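Local structure of oxidoreductase, fmn-binding (Shewanella oneidensis, 4AWU) at residues A[182-187]-A[236-241]; A[186-191]-A[212-217]; A[105-110]-A[127-132]. The protein binds flavin mononucleotide and probably acts as an old yellow enzyme-type reductase, passing hydride from a reduced nicotinamide nucleotide to electron-poor carbon-carbon double bonds. The protein carries 1 engineered substitution. One frame throughout, in Å; residues are numbered along the deposited sequence.

Following the chain from its N terminus, contact 3 closes first: after barrel strand 96-102, the loop 105-110 is met again by 127-132, which begins a small hairpin beyond the barrel. Contact 1 opens later, just past strand 177-181, and spans to 236-241, just past strand 230-234, so it joins two successive loops at the mouth of the barrel. Contact 2 starts from the same stretch, sharing Tyr186 and Leu187, and is nested within that span, tying the short helix 187-192 to helix 212-225 on the outside. Gln190 links the three regions, through Gly185 O on one hand and Arg106 N on the other.

Contact 1 (A[182-187]-A[236-241]); sequences AANGYL and PLTTLN. With 4CH (4-chlorophenol), chain D.
Asn241 reaches across to Asn184 with its side-chain amide: ND2 donates to the backbone O of Asn184 at 2.9 Å, an almost straight bond (173° at the hydrogen) in the plane of the Asn241 amide. That amide is tilted 53° from the Tyr186 ring, and the same Asn184 O rests over a face of the ring near its rim. The phenolic OH of Tyr186 bonds to Tyr68, while its CE2 edge stands 3.4 Å from O7 of the chlorophenol. CG anti to the backbone N (chi1 -175°) carries the end of Leu240 toward Asn184, where CD2 lies near both Asn184 CG (3.9 Å) and chlorophenol C2 (3.7 Å), an apolar branch suited to an aromatic guest. Gly185 sits in a type I' turn from Ala183 to Tyr186, where its positive phi and missing side chain suit the place: Leu240 O lies 3.6 Å from Gly185 CA, a CA-H...O contact. One water donates to Gly185 O and Asn241 O, bridging the loops. His181 NE2 is hydrogen-bonded to the chlorophenol. The loops following strands 177-181 and 230-234, at the C-terminal mouth of a (beta/alpha)8 barrel, contribute Asn184, Tyr186 and Leu240 to the chlorophenol pocket beside the flavin, as in old yellow enzymes.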
# COMPACT_ATOMS: atom_id res chain seq x y z
N ALA A 182 2.58 4.85 -3.01
CA ALA A 182 3.35 6.08 -3.15
C ALA A 182 3.56 6.70 -1.77
O ALA A 182 3.65 7.91 -1.63
CB ALA A 182 2.63 7.06 -4.06
N ALA A 183 3.66 5.84 -0.76
CA ALA A 183 3.65 6.28 0.63
C ALA A 183 4.83 5.70 1.41
O ALA A 183 5.66 4.98 0.86
CB ALA A 183 2.33 5.87 1.30
N ASN A 184 4.87 6.03 2.69
CA ASN A 184 5.82 5.46 3.64
C ASN A 184 7.26 5.41 3.13
O ASN A 184 7.97 4.43 3.35
CB ASN A 184 5.35 4.08 4.09
CG ASN A 184 4.03 4.13 4.83
OD1 ASN A 184 3.68 5.14 5.44
ND2 ASN A 184 3.29 3.03 4.79
N GLY A 185 7.67 6.49 2.47
CA GLY A 185 9.07 6.71 2.15
C GLY A 185 9.64 5.77 1.12
O GLY A 185 10.86 5.62 1.03
N TYR A 186 8.78 5.14 0.33
CA TYR A 186 9.24 4.25 -0.72
C TYR A 186 9.46 5.02 -2.03
O TYR A 186 9.44 6.25 -2.03
CB TYR A 186 8.29 3.06 -0.85
CG TYR A 186 8.30 2.22 0.41
CD1 TYR A 186 9.46 1.59 0.82
CD2 TYR A 186 7.17 2.08 1.19
CE1 TYR A 186 9.49 0.82 1.97
CE2 TYR A 186 7.19 1.33 2.34
CZ TYR A 186 8.34 0.70 2.73
OH TYR A 186 8.36 -0.06 3.88
N LEU A 187 9.71 4.31 -3.13
CA LEU A 187 10.30 4.96 -4.31
C LEU A 187 9.62 6.27 -4.70
O LEU A 187 10.27 7.31 -4.81
CB LEU A 187 10.35 4.02 -5.51
CG LEU A 187 10.96 4.69 -6.74
CD1 LEU A 187 12.37 5.18 -6.42
CD2 LEU A 187 10.98 3.76 -7.95
N PRO A 236 0.84 11.66 3.70
CA PRO A 236 1.31 13.05 3.69
C PRO A 236 2.15 13.46 4.90
O PRO A 236 3.11 14.21 4.73
CB PRO A 236 0.02 13.87 3.64
CG PRO A 236 -1.02 12.93 3.13
CD PRO A 236 -0.62 11.57 3.63
N LEU A 237 1.79 12.98 6.09
CA LEU A 237 2.37 13.53 7.32
C LEU A 237 3.23 12.56 8.12
O LEU A 237 4.11 12.98 8.87
CB LEU A 237 1.26 14.09 8.22
CG LEU A 237 0.41 15.17 7.57
CD1 LEU A 237 -0.65 15.66 8.54
CD2 LEU A 237 1.27 16.33 7.10
N THR A 238 2.99 11.26 8.01
CA THR A 238 3.88 10.31 8.66
C THR A 238 5.19 10.31 7.89
O THR A 238 5.24 10.77 6.75
CB THR A 238 3.30 8.88 8.73
OG1 THR A 238 3.01 8.40 7.41
CG2 THR A 238 2.03 8.86 9.57
N THR A 239 6.24 9.82 8.52
CA THR A 239 7.57 9.84 7.92
C THR A 239 8.23 8.48 8.07
O THR A 239 9.42 8.39 8.37
CB THR A 239 8.46 10.90 8.58
OG1 THR A 239 8.46 10.70 10.00
CG2 THR A 239 7.95 12.30 8.26
N LEU A 240 7.46 7.42 7.85
CA LEU A 240 8.00 6.08 7.94
C LEU A 240 9.08 5.91 6.88
O LEU A 240 8.87 6.22 5.71
CB LEU A 240 6.88 5.04 7.76
CG LEU A 240 7.30 3.58 7.94
CD1 LEU A 240 7.97 3.38 9.29
CD2 LEU A 240 6.09 2.66 7.80
N ASN A 241 10.24 5.43 7.31
CA ASN A 241 11.40 5.23 6.44
C ASN A 241 12.07 6.52 6.00
O ASN A 241 12.93 6.52 5.12
CB ASN A 241 11.02 4.37 5.24
CG ASN A 241 10.52 3.00 5.65
OD1 ASN A 241 11.15 2.33 6.47
ND2 ASN A 241 9.38 2.60 5.12
CL9 4CH D . 5.67 -3.51 7.42
C4 4CH D . 5.22 -2.21 6.38
C5 4CH D . 5.47 -2.34 5.02
C6 4CH D . 5.11 -1.31 4.17
C1 4CH D . 4.52 -0.17 4.67
O7 4CH D . 4.16 0.83 3.80
C2 4CH D . 4.26 -0.04 6.03
C3 4CH D . 4.63 -1.07 6.89
O HOH W 1 12.99 6.49 2.51

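Contact 2 (A[186-191]-A[212-217]); sequences YLINQF and RFLDEV. With 4CH (4-chlorophenol), chain D.
Helices 187-191 and 212-217 run roughly antiparallel, their axes 138° apart in direction and 9.1 Å apart at closest approach; the backbones come nearest at Ile188 and Leu214, whose CA atoms are 6.3 Å apart. No hydrogen bond crosses, and large apolar side chains fill the gap. Phe213 is central. Its CG is anti to the backbone N (chi1 -171°), which swings the ring into the groove toward Phe191. The two rings lie obliquely, planes 32° apart and centroids 4.5 Å apart, with Phe213 CB forming a CH-pi contact over the face of Phe191. On the other face of Phe213 its helix neighbour Val217 places CG2. Leu187 crosses at about a right angle and touches ring atom CE2 of Phe213 with CD2 at 3.9 Å. Branched Ile188 serves three partners: CG1 lies 4.0 Å from Phe213 CE2, CG2 packs on Leu214 CD1 at 3.9 Å, and CD1 meets Val217 CG1 tip to tip at 4.2 Å. Ile188, Leu214 and Val217 also rest on Leu180 of strand 177-181, and Tyr163 of helix 153-172 touches Ile188 and Val217. This is the hydrophobic layer between strands and outer helices of a (beta/alpha)8 barrel, here joined by a short extra helix.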
# COMPACT_ATOMS: atom_id res chain seq x y z
N TYR A 186 8.78 5.14 0.33
CA TYR A 186 9.24 4.25 -0.72
C TYR A 186 9.46 5.02 -2.03
O TYR A 186 9.44 6.25 -2.03
CB TYR A 186 8.29 3.06 -0.85
CG TYR A 186 8.30 2.22 0.41
CD1 TYR A 186 9.46 1.59 0.82
CD2 TYR A 186 7.17 2.08 1.19
CE1 TYR A 186 9.49 0.82 1.97
CE2 TYR A 186 7.19 1.33 2.34
CZ TYR A 186 8.34 0.70 2.73
OH TYR A 186 8.36 -0.06 3.88
N LEU A 187 9.71 4.31 -3.13
CA LEU A 187 10.30 4.96 -4.31
C LEU A 187 9.62 6.27 -4.70
O LEU A 187 10.27 7.31 -4.81
CB LEU A 187 10.35 4.02 -5.51
CG LEU A 187 10.96 4.69 -6.74
CD1 LEU A 187 12.37 5.18 -6.42
CD2 LEU A 187 10.98 3.76 -7.95
N ILE A 188 8.32 6.23 -4.94
CA ILE A 188 7.62 7.41 -5.42
C ILE A 188 7.64 8.51 -4.36
O ILE A 188 7.77 9.69 -4.69
CB ILE A 188 6.18 7.08 -5.84
CG1 ILE A 188 6.21 6.02 -6.95
CG2 ILE A 188 5.46 8.33 -6.32
CD1 ILE A 188 4.87 5.67 -7.52
N ASN A 189 7.55 8.10 -3.10
CA ASN A 189 7.62 9.02 -1.97
C ASN A 189 8.97 9.73 -1.92
O ASN A 189 9.09 10.85 -1.42
CB ASN A 189 7.40 8.24 -0.67
CG ASN A 189 6.77 9.08 0.44
OD1 ASN A 189 6.17 8.53 1.36
ND2 ASN A 189 6.91 10.40 0.35
N GLN A 190 10.00 9.07 -2.44
CA GLN A 190 11.35 9.63 -2.45
C GLN A 190 11.49 10.73 -3.50
O GLN A 190 12.42 11.53 -3.44
CB GLN A 190 12.38 8.52 -2.69
CG GLN A 190 12.48 7.53 -1.54
CD GLN A 190 12.92 6.15 -1.98
OE1 GLN A 190 13.69 6.00 -2.93
NE2 GLN A 190 12.41 5.12 -1.30
N PHE A 191 10.56 10.77 -4.46
CA PHE A 191 10.50 11.86 -5.42
C PHE A 191 9.62 12.98 -4.89
O PHE A 191 9.96 14.16 -4.99
CB PHE A 191 9.95 11.37 -6.76
CG PHE A 191 10.95 10.64 -7.61
CD1 PHE A 191 11.14 9.27 -7.46
CD2 PHE A 191 11.69 11.31 -8.56
CE1 PHE A 191 12.06 8.60 -8.24
CE2 PHE A 191 12.61 10.64 -9.35
CZ PHE A 191 12.80 9.29 -9.19
N ARG A 212 6.19 14.75 -10.76
CA ARG A 212 6.22 14.28 -12.14
C ARG A 212 6.27 12.76 -12.24
O ARG A 212 5.59 12.17 -13.08
CB ARG A 212 7.40 14.88 -12.90
CG ARG A 212 7.41 14.53 -14.37
CD ARG A 212 8.51 15.26 -15.10
NE ARG A 212 8.50 16.69 -14.79
CZ ARG A 212 7.71 17.58 -15.38
NH1 ARG A 212 6.86 17.21 -16.33
NH2 ARG A 212 7.77 18.85 -15.01
N PHE A 213 7.08 12.13 -11.40
CA PHE A 213 7.23 10.68 -11.45
C PHE A 213 5.89 10.02 -11.09
O PHE A 213 5.45 9.08 -11.75
CB PHE A 213 8.36 10.23 -10.52
CG PHE A 213 8.71 8.77 -10.67
CD1 PHE A 213 9.08 8.25 -11.89
CD2 PHE A 213 8.68 7.93 -9.57
CE1 PHE A 213 9.41 6.91 -12.03
CE2 PHE A 213 9.01 6.59 -9.69
CZ PHE A 213 9.37 6.08 -10.92
N LEU A 214 5.24 10.54 -10.06
CA LEU A 214 3.91 10.09 -9.69
C LEU A 214 2.97 10.24 -10.88
O LEU A 214 2.25 9.31 -11.23
CB LEU A 214 3.38 10.90 -8.50
CG LEU A 214 1.96 10.60 -8.05
CD1 LEU A 214 1.81 9.17 -7.56
CD2 LEU A 214 1.54 11.59 -6.96
N ASP A 215 2.99 11.42 -11.49
CA ASP A 215 2.16 11.70 -12.66
C ASP A 215 2.34 10.65 -13.75
O ASP A 215 1.36 10.11 -14.29
CB ASP A 215 2.51 13.08 -13.22
CG ASP A 215 1.55 13.53 -14.30
OD1 ASP A 215 0.40 13.03 -14.35
OD2 ASP A 215 1.93 14.40 -15.11
N GLU A 216 3.59 10.36 -14.09
CA GLU A 216 3.90 9.50 -15.22
C GLU A 216 3.65 8.02 -14.91
O GLU A 216 3.24 7.25 -15.78
CB GLU A 216 5.34 9.72 -15.68
CG GLU A 216 5.57 11.10 -16.26
CD GLU A 216 7.05 11.42 -16.48
OE1 GLU A 216 7.91 10.58 -16.16
OE2 GLU A 216 7.34 12.54 -16.96
N VAL A 217 3.89 7.62 -13.67
CA VAL A 217 3.60 6.25 -13.27
C VAL A 217 2.09 6.01 -13.34
O VAL A 217 1.63 5.00 -13.88
CB VAL A 217 4.10 5.94 -11.85
CG1 VAL A 217 3.55 4.60 -11.36
CG2 VAL A 217 5.63 5.93 -11.84
CL9 4CH D . 5.67 -3.51 7.42
C4 4CH D . 5.22 -2.21 6.38
C5 4CH D . 5.47 -2.34 5.02
C6 4CH D . 5.11 -1.31 4.17
C1 4CH D . 4.52 -0.17 4.67
O7 4CH D . 4.16 0.83 3.80
C2 4CH D . 4.26 -0.04 6.03
C3 4CH D . 4.63 -1.07 6.89

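Contact 3 (A[105-110]-A[127-132]); sequences GRVTHP and ENVKVF. With 4CH (4-chlorophenol), chain E.
Val131 meets Val107 and its neighbours mainly through methyl contacts; no hydrogen bond links the two segments. Val131 spreads its two methyls over different partners. CG1, anti to the carbonyl carbon (chi1 -66°), lies 3.8 Å from Val107 CG1 and also sits 3.5 Å from the backbone O of Val107, while CG2 comes within 3.8 Å of His109 CB. Val107 CG1 serves a second valine as well, Val129 CG1, at 4.0 Å, the two side chains crossing at about a right angle. Compact beta-branched residues suit this place, since they fill the narrow gap between loop and strand without long flexible ends.

In terms of backbone, Val107 is the centre of an inverse gamma turn, with a weak bond from Thr108 N to Arg106 O. Segment 127-132 includes the start of strand 130-133, one arm of a two-stranded antiparallel hairpin with 141-144, inserted after barrel strand 96-102. Side chains alternate along it: Val129 and Val131 point toward the loop, Lys130 and Phe132 away.

Two polar side chains find partners outside the segments: Thr108 OG1 bonds to Lys66 O, and Arg106 NH1 to Leu124 O.

Aromatic contacts belong to the far side. Phe132 lays one face nearly parallel to a second chlorophenol, whose C5 stands over the ring centre and whose C6 is 3.3 Å from Phe132 CD1. Phe142 meets Phe132 edge-to-face, and the phenol oxygen is held by Ala69 O and Ser28 OG.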
# COMPACT_ATOMS: atom_id res chain seq x y z
N GLY A 105 12.47 1.45 -3.57
CA GLY A 105 13.42 2.47 -3.92
C GLY A 105 14.62 2.26 -3.02
O GLY A 105 15.16 1.16 -2.95
N ARG A 106 15.02 3.32 -2.32
CA ARG A 106 16.22 3.28 -1.49
C ARG A 106 16.04 2.48 -0.21
O ARG A 106 17.01 2.22 0.49
CB ARG A 106 16.64 4.70 -1.13
CG ARG A 106 15.77 5.33 -0.06
CD ARG A 106 16.15 6.78 0.15
NE ARG A 106 15.37 7.39 1.23
CZ ARG A 106 15.53 8.64 1.65
NH1 ARG A 106 16.42 9.43 1.08
NH2 ARG A 106 14.78 9.10 2.64
N VAL A 107 14.80 2.10 0.10
CA VAL A 107 14.54 1.37 1.34
C VAL A 107 14.72 -0.13 1.11
O VAL A 107 13.75 -0.90 1.10
CB VAL A 107 13.13 1.66 1.89
CG1 VAL A 107 12.94 1.02 3.26
CG2 VAL A 107 12.90 3.16 1.98
N THR A 108 15.97 -0.53 0.93
CA THR A 108 16.29 -1.94 0.71
C THR A 108 17.79 -2.17 0.88
O THR A 108 18.53 -1.27 1.28
CB THR A 108 15.85 -2.40 -0.70
OG1 THR A 108 15.95 -3.82 -0.79
CG2 THR A 108 16.71 -1.76 -1.77
N HIS A 109 18.21 -3.40 0.59
CA HIS A 109 19.59 -3.82 0.76
C HIS A 109 19.92 -4.70 -0.44
O HIS A 109 19.06 -5.44 -0.92
CB HIS A 109 19.72 -4.60 2.08
CG HIS A 109 21.13 -4.91 2.46
ND1 HIS A 109 21.77 -6.06 2.06
CD2 HIS A 109 22.02 -4.24 3.23
CE1 HIS A 109 23.00 -6.08 2.56
NE2 HIS A 109 23.17 -4.98 3.27
N PRO A 110 21.16 -4.62 -0.96
CA PRO A 110 21.50 -5.36 -2.18
C PRO A 110 21.13 -6.84 -2.11
O PRO A 110 20.74 -7.44 -3.12
CB PRO A 110 23.02 -5.21 -2.26
CG PRO A 110 23.32 -3.94 -1.54
CD PRO A 110 22.30 -3.83 -0.45
N GLU A 127 18.25 7.60 6.41
CA GLU A 127 19.05 7.54 7.63
C GLU A 127 18.36 6.74 8.72
O GLU A 127 17.16 6.90 8.97
CB GLU A 127 19.36 8.95 8.14
CG GLU A 127 20.21 9.79 7.18
CD GLU A 127 21.57 9.17 6.91
OE1 GLU A 127 22.01 8.31 7.71
OE2 GLU A 127 22.20 9.55 5.91
N ASN A 128 19.13 5.87 9.37
CA ASN A 128 18.64 5.08 10.51
C ASN A 128 17.55 4.09 10.13
O ASN A 128 16.85 3.58 11.01
CB ASN A 128 18.13 6.01 11.61
CG ASN A 128 19.23 6.89 12.18
OD1 ASN A 128 20.39 6.49 12.25
ND2 ASN A 128 18.86 8.10 12.61
N VAL A 129 17.40 3.82 8.84
CA VAL A 129 16.36 2.92 8.38
C VAL A 129 16.93 1.53 8.11
O VAL A 129 18.01 1.39 7.52
CB VAL A 129 15.69 3.44 7.10
CG1 VAL A 129 14.78 2.38 6.49
CG2 VAL A 129 14.90 4.70 7.41
N LYS A 130 16.20 0.51 8.55
CA LYS A 130 16.63 -0.87 8.38
C LYS A 130 15.59 -1.67 7.61
O LYS A 130 14.39 -1.41 7.70
CB LYS A 130 16.86 -1.52 9.74
CG LYS A 130 17.75 -0.71 10.67
CD LYS A 130 18.71 -1.61 11.43
CE LYS A 130 19.57 -0.81 12.40
NZ LYS A 130 20.72 -1.61 12.90
N VAL A 131 16.07 -2.64 6.84
CA VAL A 131 15.19 -3.63 6.23
C VAL A 131 15.59 -5.01 6.73
O VAL A 131 16.62 -5.16 7.38
CB VAL A 131 15.25 -3.58 4.69
CG1 VAL A 131 14.68 -2.26 4.19
CG2 VAL A 131 16.67 -3.79 4.19
N PHE A 132 14.77 -6.00 6.43
CA PHE A 132 15.02 -7.36 6.90
C PHE A 132 15.59 -8.19 5.76
O PHE A 132 15.07 -8.15 4.65
CB PHE A 132 13.73 -7.97 7.43
CG PHE A 132 13.92 -9.31 8.10
CD1 PHE A 132 13.94 -10.47 7.35
CD2 PHE A 132 14.07 -9.40 9.47
CE1 PHE A 132 14.11 -11.70 7.96
CE2 PHE A 132 14.24 -10.63 10.09
CZ PHE A 132 14.26 -11.78 9.33
CL9 4CH E . 10.79 -9.33 11.29
C4 4CH E . 10.59 -9.24 9.58
C5 4CH E . 10.86 -10.35 8.79
C6 4CH E . 10.67 -10.28 7.41
C1 4CH E . 10.22 -9.10 6.84
O7 4CH E . 10.01 -9.03 5.48
C2 4CH E . 9.95 -7.99 7.63
C3 4CH E . 10.14 -8.06 9.00